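Local coordinates for protein thioesterase (Streptomyces coelicolor, PDB 3QMW) that probably hydrolyses thioesters in the prodiginine biosynthetic pathway, as a thioesterase of the alpha/beta-hydrolase fold, at residues A152-I157 / L169-F174; G40-A45 / P61-G66. One frame throughout, in Å; residues are numbered along the deposited sequence.

Contact 1. Residues A152-I157 / L169-F174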
loop_
_atom_site.group_PDB
_atom_site.type_symbol
_atom_site.label_atom_id
_atom_site.label_comp_id
_atom_site.label_asym_id
_atom_site.label_seq_id
_atom_site.Cartn_x
_atom_site.Cartn_y
_atom_site.Cartn_z
ATOM N N ALA D 152 4.980 36.410 6.814
ATOM C CA ALA D 152 4.465 35.651 7.963
ATOM C C ALA D 152 3.836 34.335 7.510
ATOM O O ALA D 152 4.088 33.289 8.107
ATOM C CB ALA D 152 3.447 36.470 8.740
ATOM N N LEU D 153 3.022 34.402 6.458
ATOM C CA LEU D 153 2.316 33.239 5.934
ATOM C C LEU D 153 3.259 32.286 5.211
ATOM O O LEU D 153 2.994 31.090 5.126
ATOM C CB LEU D 153 1.214 33.689 4.977
ATOM C CG LEU D 153 0.291 32.614 4.413
ATOM C CD1 LEU D 153 -0.493 31.977 5.540
ATOM C CD2 LEU D 153 -0.634 33.216 3.372
ATOM N N ARG D 154 4.352 32.819 4.677
ATOM C CA ARG D 154 5.387 31.984 4.102
ATOM C C ARG D 154 6.034 31.178 5.211
ATOM O O ARG D 154 6.094 29.951 5.132
ATOM C CB ARG D 154 6.442 32.816 3.368
ATOM C CG ARG D 154 7.368 31.974 2.501
ATOM C CD ARG D 154 8.216 32.803 1.534
ATOM N NE ARG D 154 8.798 31.959 0.479
ATOM C CZ ARG D 154 10.055 32.020 0.018
ATOM N NH1 ARG D 154 10.944 32.887 0.509
ATOM N NH2 ARG D 154 10.441 31.183 -0.944
ATOM N N GLU D 155 6.495 31.866 6.254
ATOM C CA GLU D 155 7.222 31.202 7.333
ATOM C C GLU D 155 6.350 30.181 8.077
ATOM O O GLU D 155 6.857 29.165 8.548
ATOM C CB GLU D 155 7.836 32.214 8.314
ATOM C CG GLU D 155 8.984 31.597 9.153
ATOM C CD GLU D 155 9.680 32.579 10.110
ATOM O OE1 GLU D 155 9.022 33.526 10.614
ATOM O OE2 GLU D 155 10.896 32.387 10.362
ATOM N N VAL D 156 5.048 30.433 8.166
ATOM C CA VAL D 156 4.141 29.481 8.811
ATOM C C VAL D 156 4.058 28.181 8.017
ATOM O O VAL D 156 4.095 27.103 8.592
ATOM C CB VAL D 156 2.723 30.070 9.032
ATOM C CG1 VAL D 156 1.648 28.983 8.940
ATOM C CG2 VAL D 156 2.655 30.801 10.371
ATOM N N ILE D 157 3.962 28.285 6.700
ATOM C CA ILE D 157 3.940 27.100 5.847
ATOM C C ILE D 157 5.286 26.367 5.874
ATOM O O ILE D 157 5.325 25.136 5.831
ATOM C CB ILE D 157 3.577 27.464 4.401
ATOM C CG1 ILE D 157 2.114 27.898 4.320
ATOM C CG2 ILE D 157 3.800 26.281 3.480
ATOM C CD1 ILE D 157 1.142 26.753 4.378
ATOM N N LEU D 169 11.582 25.654 -6.679
ATOM C CA LEU D 169 10.515 25.745 -7.664
ATOM C C LEU D 169 9.226 26.132 -6.938
ATOM O O LEU D 169 8.498 27.025 -7.372
ATOM C CB LEU D 169 10.304 24.404 -8.352
ATOM C CG LEU D 169 9.032 24.361 -9.200
ATOM C CD1 LEU D 169 9.336 24.747 -10.644
ATOM C CD2 LEU D 169 8.365 22.993 -9.099
ATOM N N GLY D 170 8.944 25.434 -5.842
ATOM C CA GLY D 170 7.790 25.730 -5.012
ATOM C C GLY D 170 7.771 27.185 -4.587
ATOM O O GLY D 170 6.749 27.852 -4.689
ATOM N N ALA D 171 8.917 27.668 -4.117
ATOM C CA ALA D 171 9.108 29.083 -3.810
ATOM C C ALA D 171 8.491 29.984 -4.878
ATOM O O ALA D 171 7.814 30.961 -4.556
ATOM C CB ALA D 171 10.585 29.387 -3.670
ATOM N N ALA D 172 8.723 29.658 -6.143
ATOM C CA ALA D 172 8.148 30.423 -7.244
ATOM C C ALA D 172 6.633 30.307 -7.214
ATOM O O ALA D 172 5.932 31.307 -7.077
ATOM C CB ALA D 172 8.698 29.939 -8.582
ATOM N N TYR D 173 6.144 29.072 -7.314
ATOM C CA TYR D 173 4.703 28.785 -7.297
ATOM C C TYR D 173 3.969 29.270 -6.042
ATOM O O TYR D 173 2.740 29.330 -6.029
ATOM C CB TYR D 173 4.452 27.274 -7.454
ATOM C CG TYR D 173 4.204 26.829 -8.876
ATOM C CD1 TYR D 173 3.096 27.292 -9.583
ATOM C CD2 TYR D 173 5.061 25.933 -9.507
ATOM C CE1 TYR D 173 2.857 26.890 -10.883
ATOM C CE2 TYR D 173 4.834 25.524 -10.812
ATOM C CZ TYR D 173 3.731 26.006 -11.496
ATOM O OH TYR D 173 3.498 25.608 -12.794
ATOM N N PHE D 174 4.714 29.587 -4.985
ATOM C CA PHE D 174 4.110 30.017 -3.735
ATOM C C PHE D 174 3.513 31.410 -3.908
ATOM O O PHE D 174 2.318 31.621 -3.698
ATOM C CB PHE D 174 5.140 29.986 -2.605
ATOM C CG PHE D 174 4.550 30.211 -1.243
ATOM C CD1 PHE D 174 3.583 29.345 -0.739
ATOM C CD2 PHE D 174 4.961 31.284 -0.459
ATOM C CE1 PHE D 174 3.027 29.547 0.524
ATOM C CE2 PHE D 174 4.410 31.493 0.799
ATOM C CZ PHE D 174 3.440 30.620 1.294
#
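Phe174 reaches from residues 169-174 of one helix to residues 152-157 of another and meets Arg154. Its CG is anti to the backbone N (chi1 -171°), which sends the ring across the gap between segment axes whose closest approach is 12.4 Å. The side chain of Arg154 passes the ring obliquely: CG sits 3.4 Å from Phe174 CE2, and CB lies 3.5 Å from the same carbon. With CG anti to its own N and an extended run to NE, the arginine continues past the ring to the other helix, where NH2 stands 3.3 Å from Ala171 CB. That methyl meets the guanidinium at its edge, in plane. Phe174 CD2 also lies at the guanidinium edge, near its plane, so the group is not laid over the ring, although the planes are 31° apart. Both helices belong to the segment between strands 129-132 and 203-208, where alpha/beta-hydrolase thioesterases carry their lid, and this surface contact is consistent with such a cap. Toward the CE1 corner, Ile157 CG1 makes an apolar contact at 4.2 Å, and the Leu153 carbonyl O lies at the ring edge by CZ. Leu163 and Leu181 also touch the ring. An alanine in place of Arg154 would keep the CB contact but would probably lose the CG packing against CE2 and leave the Ala171 methyl without its guanidinium neighbour. Arg154 NH1 also lies close to like-charged Arg158.

Contact 2. Residues G40-A45 / P61-G66; sequences GGTVSA and PVQLPG
Val43 and Gln63 meet at the centre of this buried contact, their side chains crossing at roughly a right angle. The glutamine chain starts out beside the loop 40-45 and then bends at chi2 (88°), turning its amide back onto the Thr42-Val43 backbone. There OE1 accepts a hydrogen bond from Val43 N at 2.9 Å, the sole hydrogen bond between the two segments. It is far from straight, with an N-H...O angle of 138°, and the donor is tilted 35° from the carbonyl plane. The same oxygen rests 3.2 Å from Thr42 CA, while the other end of the amide, NE2, packs 3.4 Å from the Val43 CG2 methyl. The second branch of Val43 turns to the residues before the glutamine: CG1 packs on the carbonyl carbon C of Val62 (3.6 Å) and on the Pro61 ring carbon CB (3.8 Å).

Packing is close around Val43, Gln63 and Pro61, but the side facing solvent is looser and polar. Ser44 is exposed and its CB points away from residues 61-66; its OG donates a 2.8 Å hydrogen bond to Thr42 OG1, tying the first segment to itself. The two loops follow adjacent strands, 31-36 and 57-61, of the parallel alpha/beta-hydrolase sheet; in this fold the loop after the first of these commonly supplies the oxyanion hole. The second subunit also makes backbone hydrogen bonds with Gln63, and its Pro13 packs on Val43 and Gln63. The bond to Val43 N probably favours the amide rotation that puts OE1 toward it, which implies that one bent bond, helped by apolar contacts, contributes to holding the two loops together.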
loop_
_atom_site.group_PDB
_atom_site.type_symbol
_atom_site.label_atom_id
_atom_site.label_comp_id
_atom_site.label_asym_id
_atom_site.label_seq_id
_atom_site.Cartn_x
_atom_site.Cartn_y
_atom_site.Cartn_z
ATOM N N GLY D 40 -4.387 25.783 -0.486
ATOM C CA GLY D 40 -3.412 26.345 -1.426
ATOM C C GLY D 40 -2.915 25.295 -2.407
ATOM O O GLY D 40 -2.009 25.563 -3.215
ATOM N N GLY D 41 -3.524 24.112 -2.340
ATOM C CA GLY D 41 -3.050 22.953 -3.061
ATOM C C GLY D 41 -3.777 22.781 -4.362
ATOM O O GLY D 41 -4.736 23.478 -4.654
ATOM N N THR D 42 -3.303 21.831 -5.143
ATOM C CA THR D 42 -3.854 21.544 -6.453
ATOM C C THR D 42 -3.946 20.028 -6.578
ATOM O O THR D 42 -3.659 19.320 -5.624
ATOM C CB THR D 42 -2.962 22.151 -7.551
ATOM O OG1 THR D 42 -1.729 21.422 -7.654
ATOM C CG2 THR D 42 -2.654 23.611 -7.222
ATOM N N VAL D 43 -4.346 19.542 -7.744
ATOM C CA VAL D 43 -4.453 18.112 -7.991
ATOM C C VAL D 43 -3.096 17.382 -8.085
ATOM O O VAL D 43 -3.042 16.164 -8.028
ATOM C CB VAL D 43 -5.235 17.842 -9.288
ATOM C CG1 VAL D 43 -6.698 18.181 -9.099
ATOM C CG2 VAL D 43 -4.632 18.612 -10.456
ATOM N N SER D 44 -2.005 18.118 -8.249
ATOM C CA SER D 44 -0.675 17.515 -8.304
ATOM C C SER D 44 -0.271 16.832 -6.976
ATOM O O SER D 44 0.534 15.898 -6.976
ATOM C CB SER D 44 0.366 18.570 -8.716
ATOM O OG SER D 44 0.376 19.646 -7.803
ATOM N N ALA D 45 -0.834 17.270 -5.849
ATOM C CA ALA D 45 -0.595 16.593 -4.560
ATOM C C ALA D 45 -0.925 15.083 -4.609
ATOM O O ALA D 45 -0.423 14.302 -3.795
ATOM C CB ALA D 45 -1.386 17.267 -3.454
ATOM N N PRO D 61 -8.985 13.193 -8.520
ATOM C CA PRO D 61 -8.720 14.383 -7.722
ATOM C C PRO D 61 -9.576 15.571 -8.169
ATOM O O PRO D 61 -9.958 15.678 -9.348
ATOM C CB PRO D 61 -7.233 14.644 -7.966
ATOM C CG PRO D 61 -6.718 13.408 -8.623
ATOM C CD PRO D 61 -7.852 12.893 -9.406
ATOM N N VAL D 62 -9.893 16.440 -7.220
ATOM C CA VAL D 62 -10.757 17.565 -7.503
ATOM C C VAL D 62 -9.925 18.843 -7.538
ATOM O O VAL D 62 -9.263 19.203 -6.552
ATOM C CB VAL D 62 -11.871 17.677 -6.470
ATOM C CG1 VAL D 62 -13.007 18.554 -7.022
ATOM C CG2 VAL D 62 -12.386 16.285 -6.095
ATOM N N GLN D 63 -9.931 19.500 -8.696
ATOM C CA GLN D 63 -9.274 20.799 -8.858
ATOM C C GLN D 63 -10.278 21.921 -8.582
ATOM O O GLN D 63 -11.223 22.128 -9.349
ATOM C CB GLN D 63 -8.700 20.952 -10.263
ATOM C CG GLN D 63 -7.788 22.148 -10.398
ATOM C CD GLN D 63 -6.343 21.840 -10.043
ATOM O OE1 GLN D 63 -5.990 21.658 -8.861
ATOM N NE2 GLN D 63 -5.487 21.816 -11.064
ATOM N N LEU D 64 -10.070 22.626 -7.476
ATOM C CA LEU D 64 -10.924 23.744 -7.115
ATOM C C LEU D 64 -10.702 24.891 -8.087
ATOM O O LEU D 64 -9.694 24.909 -8.801
ATOM C CB LEU D 64 -10.644 24.197 -5.679
ATOM C CG LEU D 64 -10.956 23.189 -4.568
ATOM C CD1 LEU D 64 -11.342 23.918 -3.323
ATOM C CD2 LEU D 64 -12.054 22.207 -4.935
ATOM N N PRO D 65 -11.645 25.849 -8.138
ATOM C CA PRO D 65 -11.431 26.970 -9.044
ATOM C C PRO D 65 -10.425 27.938 -8.454
ATOM O O PRO D 65 -10.437 28.167 -7.248
ATOM C CB PRO D 65 -12.811 27.608 -9.145
ATOM C CG PRO D 65 -13.434 27.327 -7.828
ATOM C CD PRO D 65 -12.887 26.003 -7.363
ATOM N N GLY D 66 -9.566 28.485 -9.313
ATOM C CA GLY D 66 -8.532 29.442 -8.908
ATOM C C GLY D 66 -7.115 28.910 -9.045
ATOM O O GLY D 66 -6.178 29.494 -8.502
#

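In the fold
Contacts 1 and 2 do not touch: their centres are about 17 Å apart and their nearest atoms about 7 Å. Helix 178-189 bridges them, with Leu181 packing on Leu153 and Phe174 of contact 1 and Asp184 accepting a hydrogen bond from Gly40 N of contact 2. Contact 1 lies at the surface, about 20 Å from the centre of the chain, whereas contact 2 is buried about 10 Å from it and is joined by the second subunit, which does not reach contact 1. The side chain of Ile157 lies near, without touching, the probable catalytic triad of Ser105, His239 and Asp211, consistent with contact 1 belonging to a lid beside the active site, where a PEG molecule is bound.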